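Local coordinates for Card1 endonuclease domain-containing protein (Vibrio cholerae, PDB 1XMX), which is of unknown function but probably binds nucleic acids and carries a Card1-like endonuclease domain of the PDDEXK clan, at residues A[16-21]-A[44-49]; A[69-74]-A[97-102]; A[260-265]-A[296-301]; A[281-286]-A[326-331]; A[319-324]-A[339-344]. All blocks are in the same frame, centred on the assembly; numbering follows the deposited sequence.

In the fold
From the N terminus, interaction 1 closes a loop over strand 30-35 by pairing helices 15-22 and 40-52 of the N-terminal alpha/beta domain. Interaction 2 closes a second loop, over strand 88-92, with helices 68-85 and 98-110; the two centres lie about 22 Å apart. The other three contacts belong to the Card1-like endonuclease region, all on one mixed beta structure. Interaction 3 ties helix 243-266 to strand 288-300, 4 ties strand 279-285 to helix 321-333, and 5 ties that helix to strand 338-343. Interactions 3 and 4 cross along the chain, as do 4 and 5, whereas 3 closes before 5 opens. Interactions 4 and 5 touch directly, Arg-329 CG lying 4.0 Å from Ala-339 CB.

Interaction 1: residues A[16-21]-A[44-49]; sequences RLVTPL and QRLSDV
Val-18 points one methyl at Leu-46 and the other at Val-49, joining two consecutive helices of a Rossmann-like alpha/beta domain. Helix 15-22 connects parallel strands 4-9 and 30-35, helix 40-52 connects 30-35 to 56-61, and the CA atoms of Val-18 and Leu-46 come within 7.4 Å. No hydrogen bond crosses the interface, so the evidence for association is wholly apolar: 145 Å² of surface, contributed by buried residues. With chi1 at 167°, Val-18 sets CG1 opposite its own N and CG2 next to that N, which spreads the two methyls over successive turns of the partner helix. CG2 takes Leu-46, whose CD2 branch lies 3.6 Å away; the two side chains meet at a slant. Leu-46 swings its CG away from its carbonyl carbon (chi1 -71°), and of its two methyls CD2 does the touching. Phe-33 of strand 30-35 touches both Leu-46 and Leu-17, so the seam between the helices sits over that strand. The first helix is only weakly bonded here: Leu-21 N reaches Val-18 O at 3.0 Å, a weak bond, while in the second Asp-48 N bonds Gln-44 O at 2.9 Å. One turn beyond Leu-46, Val-49 crosses Val-18 at about a right angle, methyl against methyl, with CG1 of Val-49 4.0 Å from CG1 of Val-18.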
# COMPACT_ATOMS: atom_id res chain seq x y z
N ARG A 16 3.61 -11.78 7.62
CA ARG A 16 3.93 -11.83 9.03
C ARG A 16 5.07 -12.84 9.31
O ARG A 16 5.52 -12.93 10.44
CB ARG A 16 2.66 -12.16 9.85
CG ARG A 16 1.71 -10.97 10.00
CD ARG A 16 0.44 -11.47 10.62
NE ARG A 16 -0.24 -12.41 9.72
CZ ARG A 16 -0.95 -13.44 10.13
NH1 ARG A 16 -1.08 -13.67 11.43
NH2 ARG A 16 -1.49 -14.26 9.24
N LEU A 17 5.55 -13.55 8.30
CA LEU A 17 6.82 -14.34 8.40
C LEU A 17 8.04 -13.50 8.10
O LEU A 17 9.15 -13.85 8.49
CB LEU A 17 6.80 -15.51 7.43
CG LEU A 17 5.68 -16.53 7.60
CD1 LEU A 17 5.82 -17.68 6.58
CD2 LEU A 17 5.63 -17.06 9.06
N VAL A 18 7.84 -12.35 7.45
CA VAL A 18 8.93 -11.48 7.11
C VAL A 18 9.09 -10.37 8.16
O VAL A 18 10.22 -10.03 8.54
CB VAL A 18 8.62 -10.80 5.71
CG1 VAL A 18 9.54 -9.66 5.41
CG2 VAL A 18 8.74 -11.81 4.62
N THR A 19 7.98 -9.75 8.60
CA THR A 19 8.12 -8.58 9.47
C THR A 19 8.87 -8.79 10.83
O THR A 19 9.57 -7.89 11.27
CB THR A 19 6.79 -7.83 9.63
OG1 THR A 19 5.81 -8.69 10.22
CG2 THR A 19 6.25 -7.37 8.25
N PRO A 20 8.66 -9.93 11.53
CA PRO A 20 9.53 -10.24 12.65
C PRO A 20 11.04 -10.22 12.35
O PRO A 20 11.83 -9.78 13.21
CB PRO A 20 9.08 -11.65 13.05
CG PRO A 20 7.58 -11.69 12.61
CD PRO A 20 7.60 -10.96 11.34
N LEU A 21 11.44 -10.66 11.17
CA LEU A 21 12.88 -10.63 10.82
C LEU A 21 13.40 -9.26 10.46
O LEU A 21 14.59 -9.04 10.44
CB LEU A 21 13.16 -11.62 9.67
CG LEU A 21 12.92 -13.13 10.03
CD1 LEU A 21 12.76 -13.92 8.79
CD2 LEU A 21 14.06 -13.72 10.92
N GLN A 44 10.68 -17.97 -3.33
CA GLN A 44 11.60 -17.16 -4.10
C GLN A 44 11.34 -15.66 -3.86
O GLN A 44 12.28 -14.88 -3.64
CB GLN A 44 11.53 -17.54 -5.58
CG GLN A 44 12.02 -18.98 -5.86
CD GLN A 44 11.73 -19.43 -7.31
OE1 GLN A 44 11.09 -18.72 -8.09
NE2 GLN A 44 12.21 -20.61 -7.66
N ARG A 45 10.06 -15.27 -3.85
CA ARG A 45 9.68 -13.87 -3.57
C ARG A 45 10.01 -13.43 -2.13
O ARG A 45 10.52 -12.28 -1.89
CB ARG A 45 8.20 -13.68 -3.80
CG ARG A 45 7.80 -13.74 -5.24
CD ARG A 45 6.30 -13.84 -5.28
NE ARG A 45 5.76 -14.21 -6.57
CZ ARG A 45 4.55 -14.76 -6.75
NH1 ARG A 45 3.77 -15.00 -5.70
NH2 ARG A 45 4.12 -15.08 -7.98
N LEU A 46 9.65 -14.27 -1.17
CA LEU A 46 10.02 -14.04 0.23
C LEU A 46 11.53 -13.85 0.38
O LEU A 46 12.00 -12.98 1.15
CB LEU A 46 9.61 -15.24 1.11
CG LEU A 46 8.11 -15.36 1.30
CD1 LEU A 46 7.72 -16.58 2.06
CD2 LEU A 46 7.57 -14.10 2.06
N SER A 47 12.27 -14.70 -0.32
CA SER A 47 13.73 -14.64 -0.31
C SER A 47 14.29 -13.40 -0.95
O SER A 47 15.29 -12.93 -0.48
CB SER A 47 14.30 -15.85 -1.03
OG SER A 47 13.98 -17.00 -0.26
N ASP A 48 13.68 -12.88 -2.02
CA ASP A 48 14.13 -11.58 -2.62
C ASP A 48 14.08 -10.42 -1.60
O ASP A 48 15.01 -9.63 -1.46
CB ASP A 48 13.26 -11.19 -3.82
CG ASP A 48 13.43 -12.13 -4.97
OD1 ASP A 48 14.43 -12.90 -4.95
OD2 ASP A 48 12.56 -12.12 -5.91
N VAL A 49 12.99 -10.35 -0.86
CA VAL A 49 12.86 -9.32 0.15
C VAL A 49 13.88 -9.55 1.31
O VAL A 49 14.61 -8.62 1.75
CB VAL A 49 11.44 -9.37 0.68
CG1 VAL A 49 11.30 -8.56 1.98
CG2 VAL A 49 10.44 -8.97 -0.43

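Interaction 2: residues A[69-74]-A[97-102]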
# COMPACT_ATOMS: atom_id res chain seq x y z
N SER A 69 0.02 -37.24 9.48
CA SER A 69 1.10 -38.09 10.02
C SER A 69 2.33 -38.10 9.09
O SER A 69 3.45 -38.17 9.56
CB SER A 69 0.62 -39.49 10.46
OG SER A 69 0.52 -40.41 9.39
N ALA A 70 2.12 -37.93 7.78
CA ALA A 70 3.24 -37.69 6.82
C ALA A 70 3.87 -36.28 6.95
O ALA A 70 5.09 -36.13 6.90
CB ALA A 70 2.77 -37.95 5.36
N ILE A 71 3.05 -35.25 7.12
CA ILE A 71 3.60 -33.91 7.44
C ILE A 71 4.42 -33.90 8.76
O ILE A 71 5.57 -33.41 8.78
CB ILE A 71 2.49 -32.81 7.48
CG1 ILE A 71 1.74 -32.76 6.14
CG2 ILE A 71 3.08 -31.40 7.84
CD1 ILE A 71 0.49 -31.84 6.20
N LYS A 72 3.86 -34.43 9.84
CA LYS A 72 4.55 -34.49 11.12
C LYS A 72 5.84 -35.28 11.03
O LYS A 72 6.84 -35.00 11.69
CB LYS A 72 3.67 -35.19 12.17
CG LYS A 72 2.52 -34.32 12.65
CD LYS A 72 1.77 -34.89 13.87
CE LYS A 72 0.60 -33.92 14.18
NZ LYS A 72 -0.37 -34.36 15.26
N SER A 73 5.79 -36.37 10.27
CA SER A 73 6.99 -37.11 9.98
C SER A 73 8.10 -36.28 9.24
O SER A 73 9.29 -36.35 9.61
CB SER A 73 6.61 -38.32 9.17
OG SER A 73 7.36 -39.36 9.64
N ALA A 74 7.71 -35.53 8.20
CA ALA A 74 8.67 -34.71 7.48
C ALA A 74 9.25 -33.67 8.43
O ALA A 74 10.45 -33.47 8.49
CB ALA A 74 8.00 -34.03 6.21
N LEU A 97 -1.82 -23.03 6.37
CA LEU A 97 -3.08 -23.82 6.55
C LEU A 97 -3.10 -24.54 7.92
O LEU A 97 -2.06 -24.98 8.44
CB LEU A 97 -3.27 -24.80 5.39
CG LEU A 97 -3.59 -24.22 3.99
CD1 LEU A 97 -3.55 -25.29 2.88
CD2 LEU A 97 -4.91 -23.44 3.88
N ARG A 98 -4.28 -24.63 8.53
CA ARG A 98 -4.28 -25.10 9.92
C ARG A 98 -3.79 -26.53 10.10
O ARG A 98 -3.15 -26.80 11.08
CB ARG A 98 -5.60 -24.77 10.65
CG ARG A 98 -5.76 -23.23 10.80
CD ARG A 98 -7.21 -22.79 10.99
NE ARG A 98 -7.28 -21.32 11.08
CZ ARG A 98 -7.42 -20.51 10.02
NH1 ARG A 98 -7.51 -21.02 8.79
NH2 ARG A 98 -7.47 -19.20 10.19
N HIS A 99 -4.00 -27.42 9.12
CA HIS A 99 -3.50 -28.77 9.23
C HIS A 99 -1.98 -28.82 9.29
O HIS A 99 -1.43 -29.52 10.10
CB HIS A 99 -4.09 -29.73 8.15
CG HIS A 99 -3.56 -29.50 6.76
ND1 HIS A 99 -3.55 -28.27 6.15
CD2 HIS A 99 -3.11 -30.39 5.83
CE1 HIS A 99 -3.06 -28.39 4.93
NE2 HIS A 99 -2.80 -29.66 4.70
N ARG A 100 -1.32 -28.10 8.42
CA ARG A 100 0.14 -28.03 8.45
C ARG A 100 0.57 -27.29 9.73
O ARG A 100 1.55 -27.66 10.34
CB ARG A 100 0.65 -27.27 7.20
CG ARG A 100 0.37 -28.02 5.88
CD ARG A 100 0.50 -27.17 4.63
NE ARG A 100 0.29 -27.95 3.40
CZ ARG A 100 0.18 -27.41 2.19
NH1 ARG A 100 0.21 -26.09 2.05
NH2 ARG A 100 0.02 -28.16 1.12
N LEU A 101 -0.11 -26.19 10.07
CA LEU A 101 0.27 -25.36 11.25
C LEU A 101 0.30 -26.17 12.51
O LEU A 101 1.26 -26.10 13.25
CB LEU A 101 -0.66 -24.15 11.47
CG LEU A 101 -0.34 -23.19 12.62
CD1 LEU A 101 0.92 -22.36 12.26
CD2 LEU A 101 -1.48 -22.21 12.88
N LEU A 102 -0.78 -26.93 12.75
CA LEU A 102 -0.90 -27.70 13.96
C LEU A 102 -0.01 -28.94 13.97
O LEU A 102 0.36 -29.41 15.04
CB LEU A 102 -2.35 -28.09 14.23
CG LEU A 102 -3.25 -26.87 14.45
CD1 LEU A 102 -4.62 -27.35 14.79
CD2 LEU A 102 -2.67 -26.06 15.57
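Ile-71 and Arg-100 mark the closest backbone approach of helices 68-85 and 98-110, their CA atoms 6.9 Å apart near the start of both helices. A single methyl makes the contact. CD1 of Ile-71, carried on a CG1 branch turned away from the carbonyl carbon (chi1 -57°), rests 3.8 Å from CG of Arg-100 and 3.9 Å from CD2 of His-99. The Ile-71 side chain crosses those of His-99 and Arg-100 at about a right angle, and its CD1 comes to the imidazole obliquely. His-99 and Arg-100 also pack on each other, since Arg-100 CG stands 3.6 Å above one face of the imidazole, displaced toward its rim, while Leu-97 CB lies at the ring edge in plane. The His-99 side chain is about 6 Å from a bound magnesium ion, too far for direct coordination. The Arg-100 chain is extended from CG to NE, so its aliphatic part serves the helix contact and its charged end reaches past it to a salt bridge from NH2 to Asp-36 OD2. Next to Ile-71, Lys-72 NZ forms a salt bridge with Glu-106 OE1, further along helix 98-110. In the fold, helix 68-85 carries the chain from edge strand 56-61 to strand 88-92, and helix 98-110 continues from there to strand 115-118.

Interaction 3: residues A[260-265]-A[296-301]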
# COMPACT_ATOMS: atom_id res chain seq x y z
N SER A 260 1.19 14.76 -0.28
CA SER A 260 1.79 15.78 0.56
C SER A 260 1.22 15.78 1.99
O SER A 260 1.93 16.08 2.92
CB SER A 260 1.58 17.14 -0.09
OG SER A 260 2.48 17.29 -1.19
N THR A 261 -0.08 15.53 2.11
CA THR A 261 -0.76 15.42 3.40
C THR A 261 -0.35 14.16 4.21
O THR A 261 -0.15 14.23 5.42
CB THR A 261 -2.28 15.43 3.16
OG1 THR A 261 -2.58 16.64 2.48
CG2 THR A 261 -3.09 15.35 4.45
N VAL A 262 -0.21 13.03 3.53
CA VAL A 262 0.27 11.83 4.14
C VAL A 262 1.65 12.08 4.71
O VAL A 262 1.97 11.62 5.83
CB VAL A 262 0.32 10.63 3.14
CG1 VAL A 262 1.06 9.42 3.82
CG2 VAL A 262 -1.09 10.20 2.73
N LYS A 263 2.49 12.77 3.95
CA LYS A 263 3.86 13.10 4.38
C LYS A 263 3.87 13.98 5.65
O LYS A 263 4.68 13.75 6.55
CB LYS A 263 4.64 13.76 3.25
CG LYS A 263 5.99 14.23 3.68
CD LYS A 263 6.67 15.05 2.59
CE LYS A 263 8.06 15.52 3.05
NZ LYS A 263 8.71 16.28 1.94
N GLN A 264 2.97 14.96 5.71
CA GLN A 264 2.70 15.71 6.96
C GLN A 264 2.24 14.89 8.16
O GLN A 264 2.72 15.10 9.28
CB GLN A 264 1.63 16.78 6.73
CG GLN A 264 2.20 17.95 6.11
CD GLN A 264 1.26 19.13 6.11
OE1 GLN A 264 0.39 19.28 7.00
NE2 GLN A 264 1.44 19.99 5.12
N ILE A 265 1.28 13.99 7.94
CA ILE A 265 0.77 13.13 9.03
C ILE A 265 1.87 12.24 9.51
O ILE A 265 2.00 11.99 10.69
CB ILE A 265 -0.41 12.28 8.53
CG1 ILE A 265 -1.59 13.20 8.22
CG2 ILE A 265 -0.80 11.23 9.57
CD1 ILE A 265 -2.66 12.58 7.32
N VAL A 296 -1.74 7.02 -4.51
CA VAL A 296 -0.89 7.17 -3.32
C VAL A 296 -0.92 5.83 -2.64
O VAL A 296 -2.00 5.26 -2.39
CB VAL A 296 -1.39 8.27 -2.34
CG1 VAL A 296 -0.38 8.46 -1.11
CG2 VAL A 296 -1.62 9.57 -3.07
N ALA A 297 0.25 5.28 -2.42
CA ALA A 297 0.40 4.01 -1.71
C ALA A 297 1.17 4.27 -0.43
O ALA A 297 2.15 5.01 -0.44
CB ALA A 297 1.16 3.02 -2.56
N THR A 298 0.72 3.65 0.68
CA THR A 298 1.47 3.64 1.94
C THR A 298 1.54 2.23 2.54
O THR A 298 0.79 1.33 2.16
CB THR A 298 0.86 4.56 3.02
OG1 THR A 298 -0.47 4.12 3.30
CG2 THR A 298 0.77 5.97 2.54
N VAL A 299 2.49 2.04 3.46
CA VAL A 299 2.39 0.91 4.39
C VAL A 299 2.26 1.56 5.78
O VAL A 299 3.04 2.48 6.13
CB VAL A 299 3.63 -0.06 4.32
CG1 VAL A 299 3.45 -1.25 5.31
CG2 VAL A 299 3.82 -0.61 2.92
N VAL A 300 1.32 1.05 6.59
CA VAL A 300 1.07 1.56 7.91
C VAL A 300 0.84 0.37 8.82
O VAL A 300 0.00 -0.44 8.53
CB VAL A 300 -0.23 2.39 7.95
CG1 VAL A 300 -0.42 3.03 9.30
CG2 VAL A 300 -0.24 3.43 6.74
N ASN A 301 1.58 0.31 9.94
CA ASN A 301 1.53 -0.80 10.84
C ASN A 301 1.66 -2.12 10.07
O ASN A 301 0.90 -3.07 10.32
CB ASN A 301 0.29 -0.79 11.74
CG ASN A 301 0.46 -1.77 12.93
OD1 ASN A 301 1.55 -1.98 13.39
ND2 ASN A 301 -0.62 -2.33 13.41
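Val-262 loses the most surface in this contact, 44 Å², followed by Thr-298 with 27 Å² and Val-296 with 18 Å². It is a helix laid against a strand: the closest CA atoms, those of Val-262 and Thr-298, are 8.6 Å apart, and the gap is bridged by side chains. Val-262 and Thr-298 reach toward each other tip to tip, with CG1 of the valine 3.7 Å from CG2 of the threonine. The threonine meets it with its methyl because chi1 (61°) turns OG1 between the backbone N and the carbonyl carbon and CG2 away from the latter. OG1 is thereby left to make a weak hydrogen bond to His-305 O on the adjoining strand, which gives this buried hydroxyl a partner. The second valine methyl, CG2 of Val-262, lies farther off, 4.3 Å from CG1 of Val-296. Val-296 and Thr-298 both point at the helix, while Ala-297 between them touches Ile-144 of helix 144-150. Strand 288-300 runs antiparallel to both 272-276 and 303-310, and helix 243-266 precedes these strands in the chain and packs on 288-300 and 272-276, an order consistent with the PDDEXK nuclease core, with helix 371-380 alongside Thr-261 and Ile-265.

Interaction 4: residues A[281-286]-A[326-331]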
# COMPACT_ATOMS: atom_id res chain seq x y z
N VAL A 281 2.61 -0.54 -11.25
CA VAL A 281 2.63 -1.91 -10.72
C VAL A 281 2.44 -2.85 -11.91
O VAL A 281 1.49 -2.69 -12.70
CB VAL A 281 1.44 -2.19 -9.75
CG1 VAL A 281 1.54 -3.63 -9.12
CG2 VAL A 281 1.31 -1.13 -8.70
N TYR A 282 3.35 -3.81 -12.02
CA TYR A 282 3.36 -4.80 -13.08
C TYR A 282 3.20 -6.23 -12.52
O TYR A 282 3.80 -6.55 -11.48
CB TYR A 282 4.69 -4.68 -13.87
CG TYR A 282 4.91 -3.32 -14.50
CD1 TYR A 282 5.57 -2.30 -13.82
CD2 TYR A 282 4.45 -3.06 -15.79
CE1 TYR A 282 5.77 -1.05 -14.41
CE2 TYR A 282 4.63 -1.80 -16.40
CZ TYR A 282 5.30 -0.80 -15.70
OH TYR A 282 5.48 0.44 -16.29
N ARG A 283 2.39 -7.06 -13.19
CA ARG A 283 2.29 -8.49 -12.88
C ARG A 283 2.38 -9.29 -14.17
O ARG A 283 1.64 -9.02 -15.11
CB ARG A 283 1.00 -8.82 -12.13
CG ARG A 283 0.96 -8.24 -10.71
CD ARG A 283 -0.41 -8.37 -10.03
NE ARG A 283 -1.42 -7.56 -10.68
CZ ARG A 283 -2.70 -7.41 -10.30
NH1 ARG A 283 -3.19 -8.02 -9.24
NH2 ARG A 283 -3.50 -6.64 -11.02
N GLN A 284 3.31 -10.24 -14.24
CA GLN A 284 3.46 -11.08 -15.42
C GLN A 284 2.54 -12.28 -15.32
O GLN A 284 2.50 -12.93 -14.26
CB GLN A 284 4.89 -11.59 -15.57
CG GLN A 284 5.84 -10.69 -16.32
CD GLN A 284 5.36 -10.30 -17.72
OE1 GLN A 284 5.08 -9.13 -17.96
NE2 GLN A 284 5.29 -11.27 -18.67
N LEU A 285 1.85 -12.60 -16.41
CA LEU A 285 1.15 -13.90 -16.57
C LEU A 285 1.58 -14.56 -17.89
O LEU A 285 1.06 -14.24 -18.96
CB LEU A 285 -0.37 -13.75 -16.50
CG LEU A 285 -1.06 -13.12 -15.26
CD1 LEU A 285 -0.47 -11.75 -14.84
CD2 LEU A 285 -2.53 -12.96 -15.49
N GLY A 286 2.54 -15.48 -17.82
CA GLY A 286 3.17 -15.96 -19.06
C GLY A 286 3.75 -14.77 -19.82
O GLY A 286 4.39 -13.91 -19.23
N GLU A 326 -11.05 -2.61 -4.66
CA GLU A 326 -11.07 -3.74 -3.75
C GLU A 326 -10.24 -4.95 -4.24
O GLU A 326 -9.63 -5.70 -3.46
CB GLU A 326 -12.49 -4.23 -3.55
CG GLU A 326 -12.55 -5.17 -2.39
CD GLU A 326 -13.49 -6.32 -2.62
OE1 GLU A 326 -13.68 -6.69 -3.80
OE2 GLU A 326 -14.07 -6.83 -1.62
N SER A 327 -10.26 -5.15 -5.55
CA SER A 327 -9.56 -6.23 -6.14
C SER A 327 -8.03 -6.00 -6.11
O SER A 327 -7.24 -6.94 -5.94
CB SER A 327 -10.07 -6.40 -7.54
OG SER A 327 -9.07 -6.98 -8.31
N LEU A 328 -7.60 -4.78 -6.34
CA LEU A 328 -6.19 -4.45 -6.21
C LEU A 328 -5.68 -4.64 -4.75
O LEU A 328 -4.65 -5.25 -4.49
CB LEU A 328 -6.00 -3.01 -6.59
CG LEU A 328 -6.01 -2.81 -8.08
CD1 LEU A 328 -5.83 -1.30 -8.22
CD2 LEU A 328 -4.83 -3.53 -8.63
N ARG A 329 -6.46 -4.14 -3.82
CA ARG A 329 -6.17 -4.22 -2.41
C ARG A 329 -5.83 -5.70 -2.02
O ARG A 329 -4.70 -6.02 -1.60
CB ARG A 329 -7.42 -3.66 -1.74
CG ARG A 329 -7.43 -3.63 -0.22
CD ARG A 329 -8.48 -4.58 0.17
NE ARG A 329 -9.66 -3.91 0.64
CZ ARG A 329 -10.82 -4.53 0.74
NH1 ARG A 329 -10.91 -5.80 0.34
NH2 ARG A 329 -11.89 -3.89 1.21
N ASP A 330 -6.79 -6.60 -2.24
CA ASP A 330 -6.62 -8.04 -2.01
C ASP A 330 -5.37 -8.62 -2.64
O ASP A 330 -4.53 -9.21 -1.96
CB ASP A 330 -7.87 -8.78 -2.52
CG ASP A 330 -9.16 -8.35 -1.76
OD1 ASP A 330 -9.04 -7.94 -0.54
OD2 ASP A 330 -10.28 -8.40 -2.37
N LEU A 331 -5.24 -8.42 -3.95
CA LEU A 331 -4.21 -9.02 -4.75
C LEU A 331 -2.82 -8.44 -4.48
O LEU A 331 -1.82 -9.10 -4.76
CB LEU A 331 -4.56 -8.84 -6.24
CG LEU A 331 -5.24 -10.05 -6.94
CD1 LEU A 331 -6.54 -9.72 -7.58
CD2 LEU A 331 -4.32 -10.70 -7.98
O HOH W 1 -6.72 -6.79 -9.72
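With CG set opposite its carbonyl carbon (chi1 -69°) and a bend at chi3 (-66°), Arg-283 brings its guanidinium to Leu-328 and Leu-331. The contact joins a strand and a helix of the alpha/beta domain assigned to the PDDEXK clan, 279-285 and 321-333, and since the nearest CA atoms, those of Arg-283 and Leu-331, are 10.4 Å apart, the long arginine spans the gap. Its side chain runs at about a right angle to Leu-331. CB of Leu-331 lies in the guanidinium plane at its edge, 3.4 Å from NH1 of Arg-283, whereas the CD2 methyls of both leucines come in obliquely. CD2 of Leu-331 is as near as 3.2 Å to NH1 of Arg-283; with both torsions of this leucine away from staggered values, the exact position of that methyl is doubtful. Leu-328 is a looser neighbour, its CD2 4.1 Å from NH2 of Arg-283, and it also touches Asn-292 on strand 288-300. Elsewhere on the helix, Arg-329 NH1 forms a salt bridge with Asp-330 OD1 at 3.0 Å, and NH2 of Arg-329 is bonded to Leu-358 O. No direct hydrogen bond links strand and helix. One water bridges them: it lies in the guanidinium plane, weakly bonded at 3.5 Å to NH2 of Arg-283, and 2.7 Å from OG of Ser-327.

Interaction 5: residues A[319-324]-A[339-344]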
# COMPACT_ATOMS: atom_id res chain seq x y z
N ASP A 319 -20.25 1.04 -13.14
CA ASP A 319 -18.90 1.59 -12.91
C ASP A 319 -17.98 0.60 -12.18
O ASP A 319 -18.39 -0.06 -11.23
CB ASP A 319 -18.98 2.92 -12.15
CG ASP A 319 -17.71 3.76 -12.32
OD1 ASP A 319 -16.69 3.54 -11.60
OD2 ASP A 319 -17.74 4.66 -13.20
N ASP A 320 -16.73 0.49 -12.62
CA ASP A 320 -15.83 -0.54 -12.13
C ASP A 320 -14.88 -0.04 -11.03
O ASP A 320 -14.13 -0.85 -10.48
CB ASP A 320 -15.04 -1.20 -13.30
CG ASP A 320 -13.83 -0.36 -13.75
OD1 ASP A 320 -13.78 0.84 -13.44
OD2 ASP A 320 -12.93 -0.91 -14.45
N THR A 321 -14.92 1.26 -10.72
CA THR A 321 -13.92 1.92 -9.83
C THR A 321 -13.69 1.18 -8.47
O THR A 321 -12.57 0.92 -8.07
CB THR A 321 -14.27 3.43 -9.58
OG1 THR A 321 -14.04 4.19 -10.79
CG2 THR A 321 -13.42 3.99 -8.49
N LEU A 322 -14.80 0.89 -7.80
CA LEU A 322 -14.82 0.34 -6.47
C LEU A 322 -14.55 -1.19 -6.44
O LEU A 322 -13.87 -1.66 -5.54
CB LEU A 322 -16.16 0.65 -5.82
CG LEU A 322 -16.39 2.14 -5.55
CD1 LEU A 322 -17.72 2.21 -4.87
CD2 LEU A 322 -15.33 2.73 -4.60
N TYR A 323 -15.11 -1.94 -7.39
CA TYR A 323 -14.78 -3.37 -7.56
C TYR A 323 -13.32 -3.59 -7.89
O TYR A 323 -12.68 -4.53 -7.38
CB TYR A 323 -15.58 -3.98 -8.69
CG TYR A 323 -16.98 -4.07 -8.38
CD1 TYR A 323 -17.42 -4.78 -7.28
CD2 TYR A 323 -17.91 -3.44 -9.17
CE1 TYR A 323 -18.76 -4.86 -6.96
CE2 TYR A 323 -19.23 -3.50 -8.87
CZ TYR A 323 -19.65 -4.22 -7.77
OH TYR A 323 -21.02 -4.28 -7.54
N LYS A 324 -12.82 -2.73 -8.78
CA LYS A 324 -11.42 -2.76 -9.15
C LYS A 324 -10.51 -2.38 -7.99
O LYS A 324 -9.48 -3.00 -7.80
CB LYS A 324 -11.15 -1.86 -10.33
CG LYS A 324 -9.73 -1.92 -10.78
CD LYS A 324 -9.47 -0.73 -11.71
CE LYS A 324 -8.34 -0.93 -12.66
NZ LYS A 324 -7.00 -0.65 -12.05
N ALA A 339 -7.93 0.01 1.60
CA ALA A 339 -8.00 0.95 0.49
C ALA A 339 -9.07 2.03 0.68
O ALA A 339 -10.14 1.83 1.25
CB ALA A 339 -8.17 0.21 -0.89
N MET A 340 -8.75 3.19 0.14
CA MET A 340 -9.58 4.36 0.24
C MET A 340 -9.81 4.98 -1.17
O MET A 340 -8.90 4.98 -2.01
CB MET A 340 -8.81 5.35 1.08
CG MET A 340 -9.40 6.73 0.99
SD MET A 340 -8.68 7.92 2.11
CE MET A 340 -9.48 7.43 3.70
N LEU A 341 -10.99 5.53 -1.41
CA LEU A 341 -11.16 6.38 -2.62
C LEU A 341 -11.35 7.82 -2.17
O LEU A 341 -12.23 8.12 -1.38
CB LEU A 341 -12.34 5.89 -3.47
CG LEU A 341 -12.84 6.75 -4.61
CD1 LEU A 341 -11.75 6.94 -5.66
CD2 LEU A 341 -14.10 6.08 -5.24
N VAL A 342 -10.47 8.71 -2.65
CA VAL A 342 -10.68 10.15 -2.41
C VAL A 342 -11.30 10.74 -3.70
O VAL A 342 -10.74 10.60 -4.78
CB VAL A 342 -9.35 10.86 -2.04
CG1 VAL A 342 -9.59 12.39 -1.92
CG2 VAL A 342 -8.75 10.22 -0.70
N SER A 343 -12.47 11.37 -3.56
CA SER A 343 -13.23 11.83 -4.71
C SER A 343 -13.50 13.33 -4.56
O SER A 343 -14.00 13.77 -3.54
CB SER A 343 -14.56 11.09 -4.82
OG SER A 343 -15.24 11.48 -6.01
N PHE A 344 -13.12 14.09 -5.59
CA PHE A 344 -13.36 15.51 -5.66
C PHE A 344 -14.84 15.80 -5.93
O PHE A 344 -15.37 16.83 -5.46
CB PHE A 344 -12.46 16.09 -6.75
CG PHE A 344 -12.66 17.57 -7.02
CD1 PHE A 344 -12.25 18.53 -6.08
CD2 PHE A 344 -13.21 18.00 -8.20
CE1 PHE A 344 -12.42 19.90 -6.33
CE2 PHE A 344 -13.38 19.35 -8.44
CZ PHE A 344 -12.99 20.30 -7.51
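Thr-321 meets Leu-341 without any ring between them; the planar group that matters is the Asp-319 carboxylate, which holds the threonine through one oxygen, OD1, by two bonds. Thr-321 N approaches on the anti side, 30° out of the carboxylate plane, at 3.0 Å from OD1 of Asp-319, and Thr-321 OG1 donates at 2.8 Å to the same OD1, almost in line with its C-O bond. The first is a capping bond at the turn that leads into the helix; the second fixes the rotation of Thr-321, where chi1 of -71° places OG1 beside the backbone N and so leaves CG2 opposite that N. That methyl rests 3.9 Å from CD2 of Leu-341. The same leucine methyl is 3.6 Å from CD2 of Leu-322, so one branch of Leu-341 serves two successive helix residues, crossing each at about a right angle. Helix 321-333 forms the connection of a beta-alpha-beta crossover, between parallel neighbours 303-310 and 338-343. Thr-321 touches Glu-308 and Lys-310 of the first strand, residues whose spacing fits the E-X-K half of the PDDEXK signature. Helix 349-358 covers Leu-322, and strand 361-363 flanks 338-343 on the other side.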